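Local coordinates for protein probable chitinase A (Chromobacterium violaceum, PDB 4TX8) that probably hydrolyses internal linkages of chitin as a family 18 glycoside hydrolase and probably binds the polymer through a small N-terminal carbohydrate-binding module, at residues A[361-366]-A[410-415]; A[194-199]-A[239-244]; A[169-172]-A[176-179]; A[52-55]-A[61-64]. All blocks are in the same frame, centred on the assembly; numbering follows the deposited sequence. Where two conformers were deposited one is given.

Overall arrangement
From the N terminus, interaction 4 comes first. It closes a five-residue loop in the family 5/12 carbohydrate-binding module. The other three lie in the GH18 barrel. Interaction 3 closes the tight turn from helix 160-171 into strand 176-182. Helix 193-210 follows that strand, and interaction 2 joins it to helix 230-246, with strand 214-218 between them in the chain. Interaction 1 joins helix 363-375 to helix 410-417, with strand 393-397 and helix 399-404 between. The four loops run in series, and none nests in or crosses another. Interactions 1 and 2 lie on opposite sides of the chain's centre, their own centres about 37 Å apart. Interactions 2 and 3 approach within about 8 Å, nearest atoms.

Interaction 1: A[361-366]-A[410-415]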
# COMPACT_ATOMS: atom_id res chain seq x y z
N VAL A 361 10.49 9.07 -2.99
CA VAL A 361 11.52 8.99 -1.95
C VAL A 361 12.61 8.01 -2.35
O VAL A 361 12.37 7.07 -3.10
CB VAL A 361 10.92 8.57 -0.59
CG1 VAL A 361 9.96 9.62 -0.07
CG2 VAL A 361 10.24 7.21 -0.71
N THR A 362 13.82 8.25 -1.85
CA THR A 362 14.90 7.28 -1.99
C THR A 362 14.80 6.25 -0.88
O THR A 362 14.13 6.48 0.13
CB THR A 362 16.28 7.95 -1.92
OG1 THR A 362 16.43 8.57 -0.63
CG2 THR A 362 16.43 9.00 -3.01
N ALA A 363 15.47 5.12 -1.06
CA ALA A 363 15.54 4.10 -0.02
C ALA A 363 16.19 4.66 1.24
O ALA A 363 15.82 4.29 2.36
CB ALA A 363 16.29 2.88 -0.51
N ASP A 364 17.15 5.56 1.05
CA ASP A 364 17.86 6.19 2.16
C ASP A 364 16.90 7.03 3.01
O ASP A 364 16.94 6.99 4.23
CB ASP A 364 19.00 7.07 1.64
CG ASP A 364 19.85 7.64 2.75
OD1 ASP A 364 20.34 6.86 3.60
OD2 ASP A 364 20.04 8.87 2.79
N THR A 365 16.05 7.80 2.33
CA THR A 365 15.05 8.62 3.00
C THR A 365 14.12 7.76 3.86
O THR A 365 13.82 8.10 5.01
CB THR A 365 14.20 9.42 1.99
OG1 THR A 365 14.98 10.50 1.46
CG2 THR A 365 12.95 9.99 2.65
N VAL A 366 13.67 6.64 3.30
CA VAL A 366 12.82 5.71 4.03
C VAL A 366 13.55 5.19 5.27
O VAL A 366 13.00 5.20 6.37
CB VAL A 366 12.37 4.52 3.15
CG1 VAL A 366 11.68 3.46 3.99
CG2 VAL A 366 11.46 5.00 2.03
N SER A 410 12.22 -2.64 -2.67
CA SER A 410 12.00 -3.72 -1.72
C SER A 410 13.29 -4.25 -1.08
O SER A 410 13.31 -4.53 0.11
CB SER A 410 11.25 -4.88 -2.38
OG SER A 410 11.98 -5.40 -3.48
N ARG A 411 14.36 -4.38 -1.86
CA ARG A 411 15.59 -4.95 -1.32
C ARG A 411 16.21 -4.08 -0.22
O ARG A 411 16.44 -4.57 0.89
CB ARG A 411 16.62 -5.21 -2.44
CG ARG A 411 16.35 -6.47 -3.24
CD ARG A 411 17.36 -6.62 -4.38
NE ARG A 411 17.11 -7.84 -5.15
CZ ARG A 411 17.70 -8.13 -6.31
NH1 ARG A 411 18.59 -7.28 -6.83
NH2 ARG A 411 17.41 -9.26 -6.94
N PRO A 412 16.48 -2.78 -0.49
CA PRO A 412 17.10 -2.04 0.62
C PRO A 412 16.14 -1.72 1.75
O PRO A 412 16.56 -1.66 2.90
CB PRO A 412 17.60 -0.76 -0.06
CG PRO A 412 16.72 -0.58 -1.24
CD PRO A 412 16.39 -1.97 -1.72
N VAL A 413 14.86 -1.52 1.45
CA VAL A 413 13.90 -1.15 2.48
C VAL A 413 13.60 -2.32 3.42
O VAL A 413 13.52 -2.14 4.63
CB VAL A 413 12.59 -0.61 1.87
CG1 VAL A 413 11.52 -0.47 2.94
CG2 VAL A 413 12.85 0.74 1.20
N ALA A 414 13.47 -3.53 2.87
CA ALA A 414 13.30 -4.71 3.70
C ALA A 414 14.52 -4.91 4.60
O ALA A 414 14.38 -5.30 5.76
CB ALA A 414 13.06 -5.96 2.86
N ALA A 415 15.71 -4.64 4.06
CA ALA A 415 16.94 -4.74 4.84
C ALA A 415 16.92 -3.77 6.01
O ALA A 415 17.34 -4.11 7.12
CB ALA A 415 18.15 -4.50 3.96
O HOH W 1 16.27 1.60 2.89
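Ala363 and Pro412 make the closest apolar contact between 361-366 and 410-415. The methyl CB of Ala363 rests on the proline ring, 3.6 Å from Pro412 CG. Pro412 CB is little farther, at 3.9 Å from Ala363 CB. Deeper in, Val366 meets Val413, and the two side chains lie at about a right angle. Val366 CG1, anti to its own backbone nitrogen (chi1 171°), is set against both methyls of Val413. It is 4.1 Å from Val413 CG2 and equally far from Val413 CG1. Both valines are buried. Phe409 and Phe347 also touch Val366, so this side of the contact runs on toward barrel strand 345-350.

The setting is the outer helical layer of the GH18 (beta/alpha)8 barrel. In sequence, helix 363-375 lies between strands 345-350 and 393-397; helix 410-417 comes after the latter and short helix 399-404.

The polar link across the gap is one water. It donates to Ala363 O at 2.8 Å and weakly to Pro412 O at 3.3 Å. Pro412 O is also hydrogen-bonded to Ser416 OG.

A separate polar group holds the start of helix 363-375. Thr362 is its N-cap: Thr362 OG1 accepts from Thr365 N at 3.1 Å, with an angle of 159° at the hydrogen. Thr365 OG1 is hydrogen-bonded to a citrate, probably from the crystallisation liquor.

Interaction 2: A[194-199]-A[239-244]; sequences TQVQNF and VKQLKA
Gln241 reaches from helix 230-246 to Val196 and Gln197 on helix 193-210. Its CB already points toward the neighbouring helix. CG follows, anti to the carbonyl carbon, and the chain stays extended beyond it, which carries the amide across the gap. The side chain also touches Val200, one turn on from Val196.

At the tip, CD splits the contact in two. OE1 sits 3.7 Å from Val196 CG1, a polar atom against a methyl. The same OE1 is hydrogen-bonded to Ser237 OG, one turn earlier on its own helix, and it accepts from a water at 2.9 Å. NE2 makes the direct link. It donates to Gln197 OE1 at 2.8 Å, with 159° at the hydrogen. The donor arrives in the carbonyl plane of Gln197, on a lone pair, and the two amide planes are nearly coplanar.

Gln197 starts out away from the partner helix. A bend at chi2 (-53°) swings its amide round to meet Gln241. The bond belongs to one of two deposited conformers of Gln197 and is doubtful in the other. The water donates weakly to Gln197 OE1 at 3.5 Å.

The two helices are neighbours in the outer layer of the (beta/alpha)8 barrel, and strand 214-218 lies between them in sequence. Below the amides the joint is apolar: Val196 and Phe199 touch Ala238, while Leu242 touches Leu203. The chemistry implies an apolar seam with a polar rim. Ser237 and the water, both at OE1, probably set which way the Gln241 amide is turned, leaving NE2 to face Gln197 in this conformer.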
# COMPACT_ATOMS: atom_id res chain seq x y z
N THR A 194 -29.44 -1.82 3.16
CA THR A 194 -29.47 -2.87 2.14
C THR A 194 -28.12 -3.01 1.45
O THR A 194 -27.67 -4.11 1.15
CB THR A 194 -30.54 -2.59 1.08
OG1 THR A 194 -31.76 -2.17 1.72
CG2 THR A 194 -30.80 -3.84 0.25
N GLN A 195 -27.48 -1.88 1.19
CA GLN A 195 -26.19 -1.89 0.52
C GLN A 195 -25.10 -2.39 1.47
O GLN A 195 -24.19 -3.11 1.06
CB GLN A 195 -25.85 -0.49 -0.01
CG GLN A 195 -26.82 -0.03 -1.09
CD GLN A 195 -26.56 1.38 -1.56
OE1 GLN A 195 -25.93 2.17 -0.86
NE2 GLN A 195 -27.05 1.71 -2.74
N VAL A 196 -25.22 -2.01 2.74
CA VAL A 196 -24.33 -2.50 3.78
C VAL A 196 -24.35 -4.03 3.82
O VAL A 196 -23.30 -4.67 3.87
CB VAL A 196 -24.71 -1.94 5.17
CG1 VAL A 196 -23.96 -2.68 6.28
CG2 VAL A 196 -24.43 -0.44 5.23
N GLN A 197 -25.55 -4.60 3.79
CA GLN A 197 -25.69 -6.05 3.83
C GLN A 197 -25.08 -6.72 2.60
O GLN A 197 -24.44 -7.77 2.71
CB GLN A 197 -27.16 -6.44 3.97
CG GLN A 197 -27.74 -6.11 5.34
CD GLN A 197 -26.90 -6.67 6.47
OE1 GLN A 197 -26.38 -5.93 7.30
NE2 GLN A 197 -26.78 -7.99 6.51
N ASN A 198 -25.27 -6.12 1.42
CA ASN A 198 -24.68 -6.65 0.20
C ASN A 198 -23.15 -6.60 0.26
O ASN A 198 -22.47 -7.52 -0.17
CB ASN A 198 -25.17 -5.88 -1.03
CG ASN A 198 -26.62 -6.18 -1.36
OD1 ASN A 198 -27.17 -7.19 -0.94
ND2 ASN A 198 -27.25 -5.29 -2.13
N PHE A 199 -22.64 -5.50 0.82
CA PHE A 199 -21.21 -5.32 1.05
C PHE A 199 -20.67 -6.44 1.93
O PHE A 199 -19.73 -7.14 1.55
CB PHE A 199 -20.96 -3.95 1.70
CG PHE A 199 -19.51 -3.65 1.98
CD1 PHE A 199 -18.92 -4.02 3.18
CD2 PHE A 199 -18.75 -2.94 1.06
CE1 PHE A 199 -17.60 -3.73 3.45
CE2 PHE A 199 -17.43 -2.64 1.32
CZ PHE A 199 -16.85 -3.03 2.52
N VAL A 239 -17.71 -2.94 8.02
CA VAL A 239 -16.47 -3.64 8.31
C VAL A 239 -16.60 -4.43 9.62
O VAL A 239 -16.15 -5.58 9.70
CB VAL A 239 -15.27 -2.67 8.39
CG1 VAL A 239 -14.02 -3.39 8.82
CG2 VAL A 239 -15.05 -2.00 7.03
N LYS A 240 -17.23 -3.83 10.62
CA LYS A 240 -17.48 -4.51 11.89
C LYS A 240 -18.33 -5.77 11.72
O LYS A 240 -18.04 -6.80 12.33
CB LYS A 240 -18.17 -3.56 12.87
CG LYS A 240 -17.27 -2.49 13.44
CD LYS A 240 -18.10 -1.43 14.15
CE LYS A 240 -17.82 -1.40 15.64
NZ LYS A 240 -16.50 -0.78 15.95
N GLN A 241 -19.36 -5.69 10.88
CA GLN A 241 -20.24 -6.83 10.63
C GLN A 241 -19.51 -7.93 9.88
O GLN A 241 -19.67 -9.12 10.16
CB GLN A 241 -21.49 -6.40 9.85
CG GLN A 241 -22.48 -5.58 10.66
CD GLN A 241 -23.68 -5.14 9.84
OE1 GLN A 241 -23.98 -3.95 9.74
NE2 GLN A 241 -24.37 -6.10 9.24
N LEU A 242 -18.69 -7.52 8.91
CA LEU A 242 -17.89 -8.45 8.13
C LEU A 242 -16.90 -9.19 9.02
O LEU A 242 -16.79 -10.41 8.94
CB LEU A 242 -17.14 -7.71 7.01
CG LEU A 242 -16.14 -8.55 6.22
CD1 LEU A 242 -16.82 -9.75 5.59
CD2 LEU A 242 -15.45 -7.70 5.16
N LYS A 243 -16.20 -8.45 9.87
CA LYS A 243 -15.22 -9.08 10.76
C LYS A 243 -15.88 -10.03 11.75
O LYS A 243 -15.33 -11.09 12.07
CB LYS A 243 -14.42 -8.02 11.52
CG LYS A 243 -13.60 -8.62 12.66
CD LYS A 243 -12.72 -7.59 13.34
CE LYS A 243 -11.88 -8.24 14.43
NZ LYS A 243 -10.78 -7.34 14.87
N ALA A 244 -17.07 -9.66 12.22
CA ALA A 244 -17.81 -10.52 13.14
C ALA A 244 -18.07 -11.89 12.52
O ALA A 244 -17.98 -12.91 13.19
CB ALA A 244 -19.13 -9.86 13.54
O HOH W 2 -26.56 -2.84 8.87

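Interaction 3: A[169-172]-A[176-179]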
# COMPACT_ATOMS: atom_id res chain seq x y z
N ALA A 169 0.51 -20.78 0.15
CA ALA A 169 1.96 -20.93 0.18
C ALA A 169 2.64 -19.68 0.74
O ALA A 169 3.63 -19.78 1.46
CB ALA A 169 2.49 -21.25 -1.21
N GLN A 170 2.11 -18.51 0.40
CA GLN A 170 2.65 -17.26 0.92
C GLN A 170 2.32 -17.12 2.41
O GLN A 170 3.15 -16.64 3.19
CB GLN A 170 2.10 -16.06 0.14
CG GLN A 170 2.66 -15.93 -1.27
CD GLN A 170 4.10 -15.45 -1.31
OE1 GLN A 170 4.74 -15.26 -0.27
NE2 GLN A 170 4.62 -15.24 -2.51
N GLN A 171 1.12 -17.53 2.79
CA GLN A 171 0.72 -17.49 4.19
C GLN A 171 1.57 -18.45 5.02
O GLN A 171 1.93 -18.16 6.15
CB GLN A 171 -0.77 -17.82 4.33
CG GLN A 171 -1.67 -16.71 3.81
CD GLN A 171 -3.12 -17.12 3.69
OE1 GLN A 171 -3.43 -18.31 3.58
NE2 GLN A 171 -4.02 -16.15 3.72
N ALA A 172 1.92 -19.60 4.42
CA ALA A 172 2.77 -20.58 5.09
C ALA A 172 4.16 -20.02 5.39
O ALA A 172 4.87 -20.53 6.25
CB ALA A 172 2.88 -21.84 4.23
N LYS A 176 0.92 -12.05 4.92
CA LYS A 176 -0.52 -11.83 4.86
C LYS A 176 -0.91 -11.49 3.43
O LYS A 176 -0.17 -10.80 2.73
CB LYS A 176 -0.95 -10.72 5.81
CG LYS A 176 -0.72 -11.03 7.27
CD LYS A 176 -1.55 -12.22 7.71
CE LYS A 176 -1.22 -12.62 9.14
NZ LYS A 176 -1.93 -13.87 9.54
N VAL A 177 -2.05 -12.00 2.99
CA VAL A 177 -2.57 -11.69 1.66
C VAL A 177 -3.97 -11.10 1.81
O VAL A 177 -4.91 -11.80 2.20
CB VAL A 177 -2.62 -12.93 0.75
CG1 VAL A 177 -3.08 -12.54 -0.64
CG2 VAL A 177 -1.26 -13.61 0.70
N VAL A 178 -4.11 -9.82 1.51
CA VAL A 178 -5.38 -9.15 1.75
C VAL A 178 -5.94 -8.56 0.45
O VAL A 178 -5.21 -8.28 -0.49
CB VAL A 178 -5.23 -8.05 2.84
CG1 VAL A 178 -3.91 -8.21 3.58
CG2 VAL A 178 -5.34 -6.65 2.26
N LEU A 179 -7.26 -8.41 0.41
CA LEU A 179 -7.96 -7.91 -0.76
C LEU A 179 -8.23 -6.42 -0.62
O LEU A 179 -8.85 -6.00 0.35
CB LEU A 179 -9.26 -8.67 -0.97
CG LEU A 179 -10.10 -8.24 -2.17
CD1 LEU A 179 -9.30 -8.40 -3.45
CD2 LEU A 179 -11.40 -9.03 -2.25
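Val177 CG2 is the methyl that meets both glutamines of helix 160-171. It lies 4.2 Å from Gln170 CB and 4.4 Å from Gln171 CG. Both contacts use the aliphatic parts of the glutamines and are loose van der Waals ones. Val177 points toward the helix end. With CG1 anti to the backbone nitrogen (chi1 -176°), CG2 lies beside that nitrogen, anti to the carbonyl carbon, and is the methyl turned to the glutamines.

The amides go elsewhere. Gln170 bends at chi2 (-73°) and donates through NE2 to Leu126 O, and weakly to Val129 O. The Gln171 chain stays extended beyond CG. Its NE2 is hydrogen-bonded to Asp213 OD2 and to Gly211 O.

Farther out, the strand is held by its neighbours. Lys176 and Val178 make backbone hydrogen bonds to strand 135-143, and Phe212 touches Val177. This is the helix-to-strand return of a beta-alpha-beta unit in the GH18 barrel: strand 135-143, helix 160-171, then strand 176-182 parallel to the first.

Asp213 begins the run Asp-Gly-Ile-Asp-Leu-Asp-Leu-Glu, which fits the DxxDxDxE motif of family 18 and ends at the calcium-binding Asp218 and Glu220. Asp213 OD2 takes hydrogen bonds from both Gln171 NE2 and Val177 N. One carboxylate oxygen therefore bridges helix end and strand start, beside a purely apolar contact that has no direct hydrogen bond of its own.

Interaction 4: A[52-55]-A[61-64]; sequences VAHT and NWNP
Trp62 and His54 meet within the family 5/12 carbohydrate-binding module, where strand 54-55 pairs antiparallel with strand 34-35. Trp62 lies in the loop that follows. Its first torsion sends CG out beside the backbone nitrogen, and the small chi2 (-13°) then turns the CE3-CZ3 edge toward Thr55. Trp62 CZ3 comes 3.5 Å from Thr55 O, an oblique approach. Trp62 CE3 is 4.3 Å from His54 CD2, also oblique.

CB of His54 points toward the loop. CG stands beside both the backbone nitrogen and the carbonyl carbon (chi1 75°), which folds the ring back and lets ND1 reach Val52 O. The ring is gripped at two edge nitrogens. ND1 donates to Val52 O at 2.7 Å, nearly in the ring plane. NE2 lies 2.8 Å from a water, also in that plane, and the water donates to Trp62 O at 2.8 Å. These two bonds fix the ring's rotation. Trp71 meets the same imidazole, with planes at about 75°, and Leu70 touches both His54 and Trp62.

The backbone at Trp62 is an inverse gamma turn, closed by a weak bond from Asn63 N to Asn61 O. The side chains repeat that link: Asn63 ND2 donates to Asn61 OD1 at 3.0 Å, from above the carbonyl plane.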
# COMPACT_ATOMS: atom_id res chain seq x y z
N VAL A 52 12.07 -10.82 -26.90
CA VAL A 52 12.12 -10.61 -28.34
C VAL A 52 13.55 -10.42 -28.81
O VAL A 52 14.32 -9.69 -28.18
CB VAL A 52 11.29 -9.36 -28.76
CG1 VAL A 52 11.38 -9.13 -30.25
CG2 VAL A 52 9.83 -9.51 -28.32
N ALA A 53 13.92 -11.07 -29.90
CA ALA A 53 15.22 -10.83 -30.53
C ALA A 53 15.24 -9.42 -31.10
O ALA A 53 14.45 -9.09 -31.98
CB ALA A 53 15.50 -11.85 -31.62
N HIS A 54 16.13 -8.59 -30.58
CA HIS A 54 16.17 -7.18 -30.97
C HIS A 54 17.49 -6.54 -30.61
O HIS A 54 18.28 -7.09 -29.85
CB HIS A 54 15.04 -6.41 -30.28
CG HIS A 54 15.31 -6.16 -28.83
ND1 HIS A 54 15.32 -7.16 -27.88
CD2 HIS A 54 15.62 -5.02 -28.16
CE1 HIS A 54 15.60 -6.66 -26.70
NE2 HIS A 54 15.79 -5.35 -26.84
N THR A 55 17.70 -5.34 -31.14
CA THR A 55 18.83 -4.51 -30.76
C THR A 55 18.32 -3.33 -29.94
O THR A 55 17.31 -2.72 -30.27
CB THR A 55 19.59 -4.00 -31.99
OG1 THR A 55 20.29 -5.10 -32.60
CG2 THR A 55 20.60 -2.93 -31.61
N ASN A 61 16.34 4.26 -25.53
CA ASN A 61 16.07 3.99 -24.12
C ASN A 61 15.10 2.83 -23.90
O ASN A 61 14.19 2.91 -23.07
CB ASN A 61 15.54 5.25 -23.42
CG ASN A 61 15.56 5.13 -21.91
OD1 ASN A 61 16.47 4.54 -21.33
ND2 ASN A 61 14.53 5.67 -21.26
N TRP A 62 15.30 1.75 -24.64
CA TRP A 62 14.51 0.53 -24.46
C TRP A 62 15.06 -0.34 -23.33
O TRP A 62 15.30 -1.53 -23.52
CB TRP A 62 14.47 -0.27 -25.76
CG TRP A 62 13.76 0.42 -26.88
CD1 TRP A 62 12.96 1.52 -26.79
CD2 TRP A 62 13.78 0.05 -28.27
NE1 TRP A 62 12.48 1.86 -28.04
CE2 TRP A 62 12.97 0.98 -28.96
CE3 TRP A 62 14.41 -0.97 -28.99
CZ2 TRP A 62 12.78 0.91 -30.34
CZ3 TRP A 62 14.21 -1.03 -30.37
CH2 TRP A 62 13.40 -0.10 -31.02
N ASN A 63 15.26 0.26 -22.16
CA ASN A 63 15.85 -0.47 -21.05
C ASN A 63 14.84 -1.42 -20.41
O ASN A 63 13.63 -1.21 -20.53
CB ASN A 63 16.44 0.50 -20.01
CG ASN A 63 15.37 1.24 -19.22
OD1 ASN A 63 14.70 0.66 -18.37
ND2 ASN A 63 15.23 2.53 -19.49
N PRO A 64 15.33 -2.48 -19.75
CA PRO A 64 14.45 -3.51 -19.17
C PRO A 64 13.38 -2.98 -18.20
O PRO A 64 12.29 -3.54 -18.16
CB PRO A 64 15.43 -4.42 -18.43
CG PRO A 64 16.69 -4.31 -19.22
CD PRO A 64 16.75 -2.87 -19.66
O HOH W 3 16.65 -3.52 -24.94